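Major capsid protein (Paramecium bursaria Chlorella virus 1, PDB 5TIQ) self-assembles as trimers into the icosahedral capsid of a large chlorovirus, about 190 nm across, with pseudo T=169 symmetry. Local coordinates at residues Y115-R120 with G344-G349; T304-L309 with A394-T399; K335-Q340 with V350-F355; A360-S365 with Y416-N421. All blocks are in the same frame, centred on the assembly; numbering follows the deposited sequence.

Interaction 1 of 4, residues Y115-R120 with G344-G349; sequences YDALFR and GVTPAG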
# COMPACT_ATOMS: atom_id res chain seq x y z
N TYR A 115 -8.19 -11.44 11.23
CA TYR A 115 -8.09 -10.01 10.97
C TYR A 115 -6.85 -9.68 10.15
O TYR A 115 -6.91 -8.87 9.22
CB TYR A 115 -8.08 -9.23 12.29
CG TYR A 115 -7.86 -7.75 12.12
CD1 TYR A 115 -8.93 -6.89 11.87
CD2 TYR A 115 -6.58 -7.20 12.20
CE1 TYR A 115 -8.73 -5.54 11.71
CE2 TYR A 115 -6.38 -5.84 12.04
CZ TYR A 115 -7.46 -5.01 11.80
OH TYR A 115 -7.27 -3.66 11.64
N ASP A 116 -5.72 -10.30 10.49
CA ASP A 116 -4.48 -10.05 9.76
C ASP A 116 -4.61 -10.50 8.31
O ASP A 116 -4.11 -9.83 7.39
CB ASP A 116 -3.32 -10.76 10.45
CG ASP A 116 -1.98 -10.39 9.87
OD1 ASP A 116 -1.64 -9.19 9.85
OD2 ASP A 116 -1.25 -11.31 9.43
N ALA A 117 -5.27 -11.64 8.08
CA ALA A 117 -5.43 -12.16 6.72
C ALA A 117 -6.36 -11.30 5.87
O ALA A 117 -6.26 -11.34 4.64
CB ALA A 117 -5.95 -13.59 6.77
N LEU A 118 -7.24 -10.53 6.49
CA LEU A 118 -8.25 -9.77 5.76
C LEU A 118 -7.95 -8.29 5.68
O LEU A 118 -8.05 -7.70 4.59
CB LEU A 118 -9.62 -9.98 6.42
CG LEU A 118 -10.39 -11.22 5.95
CD1 LEU A 118 -11.67 -11.39 6.76
CD2 LEU A 118 -10.70 -11.12 4.46
N PHE A 119 -7.57 -7.66 6.79
CA PHE A 119 -7.54 -6.21 6.86
C PHE A 119 -6.14 -5.61 6.95
O PHE A 119 -5.99 -4.40 6.74
CB PHE A 119 -8.38 -5.73 8.05
CG PHE A 119 -9.82 -6.14 7.94
CD1 PHE A 119 -10.67 -5.49 7.06
CD2 PHE A 119 -10.32 -7.18 8.71
CE1 PHE A 119 -11.99 -5.87 6.95
CE2 PHE A 119 -11.65 -7.56 8.61
CZ PHE A 119 -12.48 -6.90 7.72
N ARG A 120 -5.11 -6.41 7.23
CA ARG A 120 -3.75 -5.92 7.08
C ARG A 120 -3.22 -6.31 5.71
O ARG A 120 -3.70 -7.26 5.07
CB ARG A 120 -2.84 -6.47 8.18
CG ARG A 120 -3.04 -5.80 9.52
CD ARG A 120 -1.81 -5.89 10.40
NE ARG A 120 -2.12 -5.53 11.77
CZ ARG A 120 -2.63 -6.38 12.66
NH1 ARG A 120 -2.87 -7.64 12.32
NH2 ARG A 120 -2.90 -5.97 13.90
N GLY A 344 -6.77 -5.56 -0.64
CA GLY A 344 -5.51 -6.21 -0.35
C GLY A 344 -5.42 -7.58 -0.99
O GLY A 344 -5.80 -7.75 -2.16
N VAL A 345 -4.94 -8.57 -0.25
CA VAL A 345 -4.98 -9.96 -0.69
C VAL A 345 -5.18 -10.83 0.54
O VAL A 345 -4.56 -10.61 1.59
CB VAL A 345 -3.72 -10.35 -1.50
CG1 VAL A 345 -2.49 -10.39 -0.61
CG2 VAL A 345 -3.93 -11.70 -2.19
N THR A 346 -6.07 -11.81 0.42
CA THR A 346 -6.39 -12.70 1.52
C THR A 346 -5.96 -14.13 1.18
O THR A 346 -6.27 -14.61 0.09
CB THR A 346 -7.89 -12.66 1.83
OG1 THR A 346 -8.26 -11.33 2.20
CG2 THR A 346 -8.23 -13.61 2.97
N PRO A 347 -5.24 -14.81 2.07
CA PRO A 347 -4.87 -16.21 1.79
C PRO A 347 -6.10 -17.10 1.67
O PRO A 347 -7.18 -16.79 2.18
CB PRO A 347 -4.01 -16.59 2.99
CG PRO A 347 -4.40 -15.63 4.07
CD PRO A 347 -4.70 -14.35 3.35
N ALA A 348 -5.93 -18.21 0.97
CA ALA A 348 -7.02 -19.17 0.81
C ALA A 348 -7.41 -19.74 2.17
O ALA A 348 -6.59 -19.87 3.08
CB ALA A 348 -6.61 -20.30 -0.13
N GLY A 349 -8.70 -20.07 2.30
CA GLY A 349 -9.24 -20.57 3.55
C GLY A 349 -9.86 -19.52 4.44
O GLY A 349 -10.46 -19.87 5.47

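Interaction 2 of 4, residues T304-L309 with A394-T399; sequences TYNEQL and AVLGNT. With BGC (beta-D-glucopyranose), chain E.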
# COMPACT_ATOMS: atom_id res chain seq x y z
N THR A 304 -1.39 -20.07 2.66
CA THR A 304 -1.24 -20.23 1.22
C THR A 304 -2.31 -19.41 0.51
O THR A 304 -3.34 -19.06 1.10
CB THR A 304 -1.35 -21.70 0.79
OG1 THR A 304 -1.18 -21.79 -0.63
CG2 THR A 304 -2.72 -22.25 1.14
N TYR A 305 -2.04 -19.11 -0.76
CA TYR A 305 -3.02 -18.47 -1.62
C TYR A 305 -3.65 -19.44 -2.62
O TYR A 305 -4.50 -19.02 -3.41
CB TYR A 305 -2.38 -17.29 -2.37
CG TYR A 305 -1.93 -16.18 -1.45
CD1 TYR A 305 -2.85 -15.31 -0.88
CD2 TYR A 305 -0.58 -15.99 -1.16
CE1 TYR A 305 -2.44 -14.29 -0.03
CE2 TYR A 305 -0.17 -14.97 -0.32
CZ TYR A 305 -1.10 -14.12 0.25
OH TYR A 305 -0.70 -13.11 1.09
N ASN A 306 -3.25 -20.71 -2.60
CA ASN A 306 -3.71 -21.70 -3.56
C ASN A 306 -5.13 -22.14 -3.20
O ASN A 306 -5.34 -22.87 -2.23
CB ASN A 306 -2.76 -22.90 -3.58
CG ASN A 306 -2.99 -23.81 -4.77
OD1 ASN A 306 -4.02 -23.73 -5.44
ND2 ASN A 306 -2.04 -24.70 -5.02
N GLU A 307 -6.12 -21.70 -4.00
CA GLU A 307 -7.51 -22.06 -3.75
C GLU A 307 -7.74 -23.57 -3.81
O GLU A 307 -8.69 -24.06 -3.18
CB GLU A 307 -8.41 -21.34 -4.76
CG GLU A 307 -9.87 -21.78 -4.78
CD GLU A 307 -10.58 -21.58 -3.45
OE1 GLU A 307 -10.19 -20.67 -2.68
OE2 GLU A 307 -11.54 -22.33 -3.17
N GLN A 308 -6.90 -24.31 -4.53
CA GLN A 308 -7.07 -25.75 -4.63
C GLN A 308 -7.05 -26.42 -3.27
O GLN A 308 -7.71 -27.45 -3.07
CB GLN A 308 -5.99 -26.35 -5.53
CG GLN A 308 -6.21 -27.82 -5.88
CD GLN A 308 -7.26 -28.00 -6.95
OE1 GLN A 308 -6.99 -27.81 -8.14
NE2 GLN A 308 -8.47 -28.36 -6.54
N LEU A 309 -6.30 -25.86 -2.32
CA LEU A 309 -6.17 -26.44 -0.99
C LEU A 309 -7.26 -25.97 -0.02
O LEU A 309 -7.25 -26.38 1.14
CB LEU A 309 -4.79 -26.12 -0.41
CG LEU A 309 -3.59 -26.60 -1.23
CD1 LEU A 309 -2.29 -26.14 -0.60
CD2 LEU A 309 -3.61 -28.12 -1.37
N ALA A 394 -0.96 -34.42 -8.87
CA ALA A 394 -2.41 -34.42 -8.67
C ALA A 394 -2.89 -33.11 -8.05
O ALA A 394 -3.96 -32.62 -8.42
CB ALA A 394 -2.81 -35.61 -7.79
N VAL A 395 -2.11 -32.54 -7.13
CA VAL A 395 -2.53 -31.31 -6.47
C VAL A 395 -2.44 -30.13 -7.42
O VAL A 395 -3.35 -29.30 -7.51
CB VAL A 395 -1.68 -31.08 -5.20
CG1 VAL A 395 -2.06 -29.75 -4.54
CG2 VAL A 395 -1.86 -32.23 -4.23
N LEU A 396 -1.33 -30.02 -8.16
CA LEU A 396 -1.11 -28.90 -9.05
C LEU A 396 -1.83 -29.03 -10.39
O LEU A 396 -1.76 -28.10 -11.21
CB LEU A 396 0.40 -28.72 -9.30
CG LEU A 396 1.23 -28.37 -8.07
CD1 LEU A 396 2.72 -28.39 -8.39
CD2 LEU A 396 0.81 -27.01 -7.52
N GLY A 397 -2.53 -30.13 -10.62
CA GLY A 397 -3.25 -30.30 -11.87
C GLY A 397 -4.62 -30.93 -11.69
O GLY A 397 -4.82 -32.09 -12.05
N ASN A 398 -5.57 -30.18 -11.13
CA ASN A 398 -6.89 -30.73 -10.86
C ASN A 398 -7.95 -29.67 -11.14
O ASN A 398 -7.65 -28.57 -11.62
CB ASN A 398 -6.98 -31.26 -9.43
CG ASN A 398 -7.44 -32.70 -9.39
OD1 ASN A 398 -8.59 -33.00 -9.71
ND2 ASN A 398 -6.53 -33.59 -9.01
N THR A 399 -9.20 -30.01 -10.83
CA THR A 399 -10.36 -29.23 -11.21
C THR A 399 -10.87 -28.40 -10.04
O THR A 399 -10.32 -28.43 -8.93
CB THR A 399 -11.45 -30.15 -11.77
OG1 THR A 399 -11.82 -31.10 -10.77
CG2 THR A 399 -10.93 -30.89 -12.98
C2 BGC E . -5.92 -35.24 -10.67
C3 BGC E . -6.11 -36.71 -11.08
C4 BGC E . -5.94 -37.59 -9.86
C5 BGC E . -6.94 -37.18 -8.79
C6 BGC E . -6.81 -38.06 -7.55
C1 BGC E . -6.89 -34.90 -9.52
O2 BGC E . -6.18 -34.41 -11.80
O3 BGC E . -5.09 -37.08 -12.03
O4 BGC E . -6.15 -38.96 -10.22
O5 BGC E . -6.75 -35.82 -8.43
O6 BGC E . -5.53 -37.85 -6.95
O HOH W 1 -2.89 -26.50 -7.29
O HOH W 2 -4.84 -27.70 -9.77

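Interaction 3 of 4, residues K335-Q340 with V350-F355; sequences KVQPYQ and VYLYSF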
# COMPACT_ATOMS: atom_id res chain seq x y z
N LYS A 335 -11.58 -14.03 -2.81
CA LYS A 335 -10.93 -13.12 -3.73
C LYS A 335 -11.75 -11.86 -4.02
O LYS A 335 -11.25 -10.75 -3.84
CB LYS A 335 -10.62 -13.83 -5.05
CG LYS A 335 -9.59 -14.94 -4.97
CD LYS A 335 -9.26 -15.47 -6.37
CE LYS A 335 -8.21 -16.57 -6.34
NZ LYS A 335 -8.80 -17.90 -6.00
N VAL A 336 -13.00 -12.03 -4.45
CA VAL A 336 -13.78 -10.92 -4.99
C VAL A 336 -14.26 -10.00 -3.88
O VAL A 336 -14.14 -8.78 -3.97
CB VAL A 336 -14.95 -11.45 -5.83
CG1 VAL A 336 -15.72 -10.30 -6.45
CG2 VAL A 336 -14.44 -12.39 -6.89
N GLN A 337 -14.86 -10.58 -2.83
CA GLN A 337 -15.32 -9.76 -1.71
C GLN A 337 -14.20 -8.93 -1.08
O GLN A 337 -14.44 -7.74 -0.81
CB GLN A 337 -16.02 -10.65 -0.68
CG GLN A 337 -17.46 -10.98 -1.02
CD GLN A 337 -18.42 -9.87 -0.65
OE1 GLN A 337 -18.21 -9.17 0.34
NE2 GLN A 337 -19.47 -9.70 -1.43
N PRO A 338 -13.00 -9.46 -0.83
CA PRO A 338 -11.92 -8.56 -0.38
C PRO A 338 -11.49 -7.58 -1.46
O PRO A 338 -11.16 -6.43 -1.14
CB PRO A 338 -10.79 -9.53 -0.00
CG PRO A 338 -11.49 -10.81 0.32
CD PRO A 338 -12.62 -10.88 -0.67
N TYR A 339 -11.48 -8.00 -2.72
CA TYR A 339 -11.11 -7.08 -3.79
C TYR A 339 -12.07 -5.91 -3.87
O TYR A 339 -11.65 -4.76 -4.05
CB TYR A 339 -11.06 -7.82 -5.13
CG TYR A 339 -10.80 -6.91 -6.32
CD1 TYR A 339 -9.51 -6.61 -6.72
CD2 TYR A 339 -11.85 -6.36 -7.04
CE1 TYR A 339 -9.26 -5.79 -7.80
CE2 TYR A 339 -11.62 -5.53 -8.13
CZ TYR A 339 -10.32 -5.25 -8.50
OH TYR A 339 -10.07 -4.42 -9.57
N GLN A 340 -13.37 -6.18 -3.74
CA GLN A 340 -14.37 -5.13 -3.93
C GLN A 340 -14.43 -4.16 -2.77
O GLN A 340 -14.86 -3.02 -2.96
CB GLN A 340 -15.75 -5.75 -4.15
CG GLN A 340 -15.91 -6.45 -5.48
CD GLN A 340 -17.28 -7.09 -5.64
OE1 GLN A 340 -17.97 -7.36 -4.66
NE2 GLN A 340 -17.68 -7.33 -6.89
N VAL A 350 -9.74 -18.24 4.09
CA VAL A 350 -10.39 -17.15 4.82
C VAL A 350 -11.40 -16.50 3.89
O VAL A 350 -11.07 -16.16 2.75
CB VAL A 350 -9.36 -16.11 5.32
CG1 VAL A 350 -10.07 -15.01 6.10
CG2 VAL A 350 -8.30 -16.78 6.17
N TYR A 351 -12.64 -16.36 4.37
CA TYR A 351 -13.75 -15.92 3.54
C TYR A 351 -14.43 -14.70 4.15
O TYR A 351 -14.50 -14.56 5.38
CB TYR A 351 -14.77 -17.04 3.35
CG TYR A 351 -14.16 -18.35 2.90
CD1 TYR A 351 -13.71 -19.28 3.82
CD2 TYR A 351 -14.03 -18.64 1.55
CE1 TYR A 351 -13.15 -20.47 3.41
CE2 TYR A 351 -13.47 -19.83 1.13
CZ TYR A 351 -13.04 -20.74 2.06
OH TYR A 351 -12.48 -21.93 1.65
N LEU A 352 -14.94 -13.83 3.29
CA LEU A 352 -15.60 -12.60 3.70
C LEU A 352 -16.91 -12.44 2.95
O LEU A 352 -17.00 -12.78 1.77
CB LEU A 352 -14.71 -11.37 3.45
CG LEU A 352 -15.31 -9.98 3.65
CD1 LEU A 352 -15.54 -9.69 5.12
CD2 LEU A 352 -14.45 -8.90 3.01
N TYR A 353 -17.94 -11.95 3.65
CA TYR A 353 -19.10 -11.34 3.00
C TYR A 353 -19.40 -10.03 3.71
O TYR A 353 -19.73 -10.03 4.90
CB TYR A 353 -20.33 -12.25 3.00
CG TYR A 353 -21.46 -11.61 2.22
CD1 TYR A 353 -21.45 -11.62 0.83
CD2 TYR A 353 -22.51 -10.97 2.87
CE1 TYR A 353 -22.46 -11.02 0.11
CE2 TYR A 353 -23.53 -10.37 2.15
CZ TYR A 353 -23.50 -10.40 0.77
OH TYR A 353 -24.51 -9.80 0.05
N SER A 354 -19.32 -8.93 2.97
CA SER A 354 -19.45 -7.60 3.54
C SER A 354 -20.84 -7.04 3.29
O SER A 354 -21.36 -7.13 2.17
CB SER A 354 -18.40 -6.66 2.94
OG SER A 354 -18.49 -5.36 3.52
N PHE A 355 -21.45 -6.50 4.34
CA PHE A 355 -22.64 -5.67 4.20
C PHE A 355 -22.30 -4.20 4.02
O PHE A 355 -23.20 -3.40 3.73
CB PHE A 355 -23.55 -5.83 5.41
CG PHE A 355 -23.94 -7.26 5.69
CD1 PHE A 355 -24.96 -7.87 4.97
CD2 PHE A 355 -23.29 -7.98 6.67
CE1 PHE A 355 -25.31 -9.18 5.23
CE2 PHE A 355 -23.64 -9.29 6.93
CZ PHE A 355 -24.65 -9.89 6.21
O HOH W 3 -21.09 -7.26 -0.80

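Interaction 4 of 4, residues A360-S365 with Y416-N421; sequences AGRQPS and YAKNYN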
# COMPACT_ATOMS: atom_id res chain seq x y z
N ALA A 360 -13.42 -2.07 6.41
CA ALA A 360 -12.25 -1.74 7.21
C ALA A 360 -12.29 -0.32 7.76
O ALA A 360 -11.49 0.00 8.64
CB ALA A 360 -10.97 -1.94 6.40
N GLY A 361 -13.19 0.52 7.26
CA GLY A 361 -13.29 1.88 7.76
C GLY A 361 -14.14 1.97 9.01
O GLY A 361 -15.12 1.25 9.18
N ARG A 362 -13.76 2.90 9.89
CA ARG A 362 -14.51 3.10 11.13
C ARG A 362 -15.85 3.76 10.86
O ARG A 362 -16.86 3.41 11.49
CB ARG A 362 -13.68 3.92 12.11
CG ARG A 362 -12.32 3.30 12.46
CD ARG A 362 -12.42 2.14 13.45
NE ARG A 362 -12.96 0.92 12.85
CZ ARG A 362 -12.24 0.02 12.19
NH1 ARG A 362 -10.93 0.20 12.03
NH2 ARG A 362 -12.82 -1.06 11.69
N GLN A 363 -15.89 4.71 9.92
CA GLN A 363 -17.15 5.34 9.55
C GLN A 363 -18.12 4.30 9.01
O GLN A 363 -17.76 3.54 8.09
CB GLN A 363 -16.89 6.43 8.50
CG GLN A 363 -18.09 6.80 7.62
CD GLN A 363 -19.17 7.55 8.36
OE1 GLN A 363 -18.90 8.52 9.08
NE2 GLN A 363 -20.42 7.12 8.19
N PRO A 364 -19.33 4.20 9.55
CA PRO A 364 -20.29 3.21 9.05
C PRO A 364 -20.65 3.46 7.59
O PRO A 364 -20.80 4.60 7.16
CB PRO A 364 -21.50 3.40 9.97
CG PRO A 364 -21.33 4.75 10.59
CD PRO A 364 -19.86 4.95 10.71
N SER A 365 -20.77 2.37 6.84
CA SER A 365 -21.03 2.45 5.41
C SER A 365 -21.89 1.27 4.96
O SER A 365 -21.66 0.68 3.90
CB SER A 365 -19.72 2.47 4.61
OG SER A 365 -18.99 1.28 4.83
N TYR A 416 -17.13 -15.12 12.36
CA TYR A 416 -17.00 -13.84 13.04
C TYR A 416 -17.94 -12.82 12.42
O TYR A 416 -18.20 -12.84 11.21
CB TYR A 416 -15.56 -13.32 12.98
CG TYR A 416 -14.54 -14.24 13.60
CD1 TYR A 416 -14.34 -14.27 14.98
CD2 TYR A 416 -13.77 -15.08 12.81
CE1 TYR A 416 -13.40 -15.11 15.55
CE2 TYR A 416 -12.83 -15.92 13.37
CZ TYR A 416 -12.65 -15.93 14.74
OH TYR A 416 -11.72 -16.77 15.29
N ALA A 417 -18.43 -11.91 13.26
CA ALA A 417 -19.26 -10.81 12.83
C ALA A 417 -18.82 -9.56 13.57
O ALA A 417 -18.65 -9.59 14.79
CB ALA A 417 -20.75 -11.08 13.08
N LYS A 418 -18.62 -8.47 12.83
CA LYS A 418 -18.23 -7.18 13.39
C LYS A 418 -19.43 -6.25 13.35
O LYS A 418 -19.92 -5.92 12.27
CB LYS A 418 -17.06 -6.58 12.62
CG LYS A 418 -16.21 -5.60 13.42
CD LYS A 418 -15.25 -6.34 14.35
CE LYS A 418 -14.57 -5.39 15.32
NZ LYS A 418 -13.88 -4.27 14.62
N ASN A 419 -19.91 -5.85 14.52
CA ASN A 419 -21.11 -5.03 14.63
C ASN A 419 -20.78 -3.68 15.25
O ASN A 419 -19.68 -3.46 15.77
CB ASN A 419 -22.18 -5.74 15.47
CG ASN A 419 -21.76 -5.93 16.91
OD1 ASN A 419 -21.14 -6.94 17.25
ND2 ASN A 419 -22.09 -4.97 17.76
N TYR A 420 -21.75 -2.78 15.20
CA TYR A 420 -21.67 -1.48 15.85
C TYR A 420 -22.47 -1.48 17.15
O TYR A 420 -23.39 -2.28 17.35
CB TYR A 420 -22.19 -0.37 14.93
CG TYR A 420 -21.21 0.07 13.86
CD1 TYR A 420 -20.11 0.85 14.19
CD2 TYR A 420 -21.40 -0.29 12.53
CE1 TYR A 420 -19.21 1.26 13.22
CE2 TYR A 420 -20.50 0.12 11.56
CZ TYR A 420 -19.41 0.89 11.91
OH TYR A 420 -18.52 1.30 10.95
N ASN A 421 -22.09 -0.56 18.04
CA ASN A 421 -22.81 -0.34 19.28
C ASN A 421 -22.51 1.08 19.74
O ASN A 421 -21.66 1.77 19.17
CB ASN A 421 -22.43 -1.37 20.35
CG ASN A 421 -23.53 -1.62 21.36
OD1 ASN A 421 -24.28 -0.72 21.72
ND2 ASN A 421 -23.64 -2.86 21.82

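Interaction 1 of 4, residues Y115-R120 with G344-G349
Ala117 and Thr346 carry the principal meeting of a helix turn with an extended loop, and one carbonyl collects most of the polar contacts. Thr346 OG1 donates to Ala117 O over 3.2 Å, meeting the C=O at 136° and tilted from the carbonyl plane. Its hydroxyl lies anti to its own carbonyl carbon (chi1 -60°), a rotation that turns OG1 to Ala117 O, with both OG1 and CG2 beside Leu118 CD2. Besides the hydroxyl, Ala117 O receives a CA-H...O contact from Thr346 CA at 3.4 Å.

Apolar packing borders this oxygen. The Ala117 methyl rests on the Pro347 ring, with CB 3.7 Å from Pro347 CD and equally close to CG. Leu118 points its first bond away from the loop, yet its CD2 branch returns to Thr346 and comes within 3.8 Å of Thr346 CG2.

The charges pair on the 115-120 side: Arg120 NH1 bridges to Asp116 OD1 at 3.2 Å, and Asp116 OD2 has a second partner in Arg113.

Thus helix 109-119, in the N-terminal half of this double jelly-roll protein, abuts the loop that leaves helix 330-341 in the C-terminal half. Ala117 and Leu118 also pack on Val350 of strand 350-354, while Arg125 of helix 122-132 is hydrogen-bonded to Val345 O.

Interaction 2 of 4, residues T304-L309 with A394-T399
The N-glycosylation site at Asn398 sits beside Gln308, in the C-terminal jelly roll of the capsid protein, where a turn leaving helix 392-395 meets the 3-10 segment 307-309. Host-added glucose is bonded covalently through its C1 to Asn398 ND2, and its O2 donates to Gly397 O.

Gln308 carries the contact between the two segments. CG stands anti to the backbone N (chi1 -171°) and the chain then bends at chi2, which brings the terminal amide against the backbone of Asn398 and Thr399. NE2 donates to Thr399 O at 3.0 Å in the amide plane, nearly along the C=O axis, with an N-H...O angle of 162°. OE1, the other arm, has a water 2.7 Å away that also accepts from Asn398 N. The amide planes of Gln308 and Asn398 stand 74° apart.

A second water joins the segments, accepting from Asn306 ND2 and donating to Val395 O at 2.8 Å. Asn306 OD1 meanwhile takes the N-H of Gln308 in an Asx turn, which helps set up the start of the 3-10 segment. Alongside these polar links Leu309 CD2 packs 3.9 Å from Val395 CG1, the two side chains crossing at about a right angle. Ile387 of strand 376-387 touches Gln308, Val395 and Asn398, lining the same patch.

The glycosylated nitrogen keeps one N-H, and with it Asn398 ND2 donates to Ala394 O at 2.8 Å, in the plane of its own amide.

Interaction 3 of 4, residues K335-Q340 with V350-F355
Gln337 NE2 is held by two partners: a water 3.0 Å away, which passes the link on to Ser354 O, and the hydroxyl of Tyr332, five residues earlier in the same helix. The other arm of this amide works on the strand directly. Ser354 N donates to Gln337 OE1 over 2.9 Å, arriving above the carbonyl plane. With both arms bonded, the rotation of the amide is fixed.

CG of Gln337 lies beside its backbone N, and a further bend at chi2 (-82°) folds the chain back over the strand. CB and CG therefore lie against Leu352 O, each 3.4 Å from it, and the amide inclines by 35° to the Tyr353 ring, which NE2 approaches obliquely at 3.6 Å from CD1. Leu352 points toward the helix, its CD2 lying 4.4 Å from Pro338 CG.

Phe325 stacks on Tyr353, and Leu118 of helix 109-119 packs against Leu352. Helix 335-340 and strand 350-354 cross at 54°, their axes 7.3 Å apart at closest. Helix 330-341 follows strand 322-329 of one sheet and precedes strand 350-354 of the other: it is a helical connection between the two sheets of a viral jelly roll.

Interaction 4 of 4, residues A360-S365 with Y416-N421
Tyr420 projects from its strand end-on to the loop, so that its hydroxyl reaches the backbone of Arg362 to Pro364 while the CE2 side of the ring meets the proline. Tyr420 OH donates to Arg362 O over 2.7 Å. Seen from the ring, this oxygen lies at the edge, near the ring plane; seen from the carbonyl, the hydroxyl stands well above the plane, 52° out of it. Pro364 crosses the tyrosine at about a right angle, and its CB comes obliquely to Tyr420 CE2 at 3.8 Å. The chi1 of -79° places the tyrosine CG anti to its carbonyl carbon, sending the ring toward the loop.

Strand 412-426 runs between strands 223-236 and 257-266 in an antiparallel sheet of the C-terminal jelly roll, and the loop after strand 350-354 folds back across that sheet. Two residues before Tyr420, Lys418 likewise points to the loop. Its NZ is 4.5 Å from Arg362 NH2, oblique to the guanidinium; Glu228 forms salt bridges with both, which probably offsets their like charges.

Within the loop, Gln363 NE2 donates to Pro364 O at 2.7 Å, in the carbonyl plane on a lone pair, and is also hydrogen-bonded to Arg31 O of the second subunit.

Interactions 1 and 3 lie closest, their centres about 10 Å apart, and share a core: Leu118 CG packs 3.8 Å from Val350 CG1, and Thr346 OG1 meets Pro338 CG. The loop 344-349 extends this core to interaction 2, for Ala348 N probably hydrogen-bonds Thr304 O at 2.7 Å; centre to centre the step is about 18 Å. Interaction 4 joins by Phe119 CD1 on Ala360 CB, 3.6 Å apart, and reaches the same sheet as interaction 3. The glycan on Asn398 belongs to interaction 2, whose centre is about 33 Å from that of interaction 4. All four also touch the second subunit, placing them near trimer interfaces.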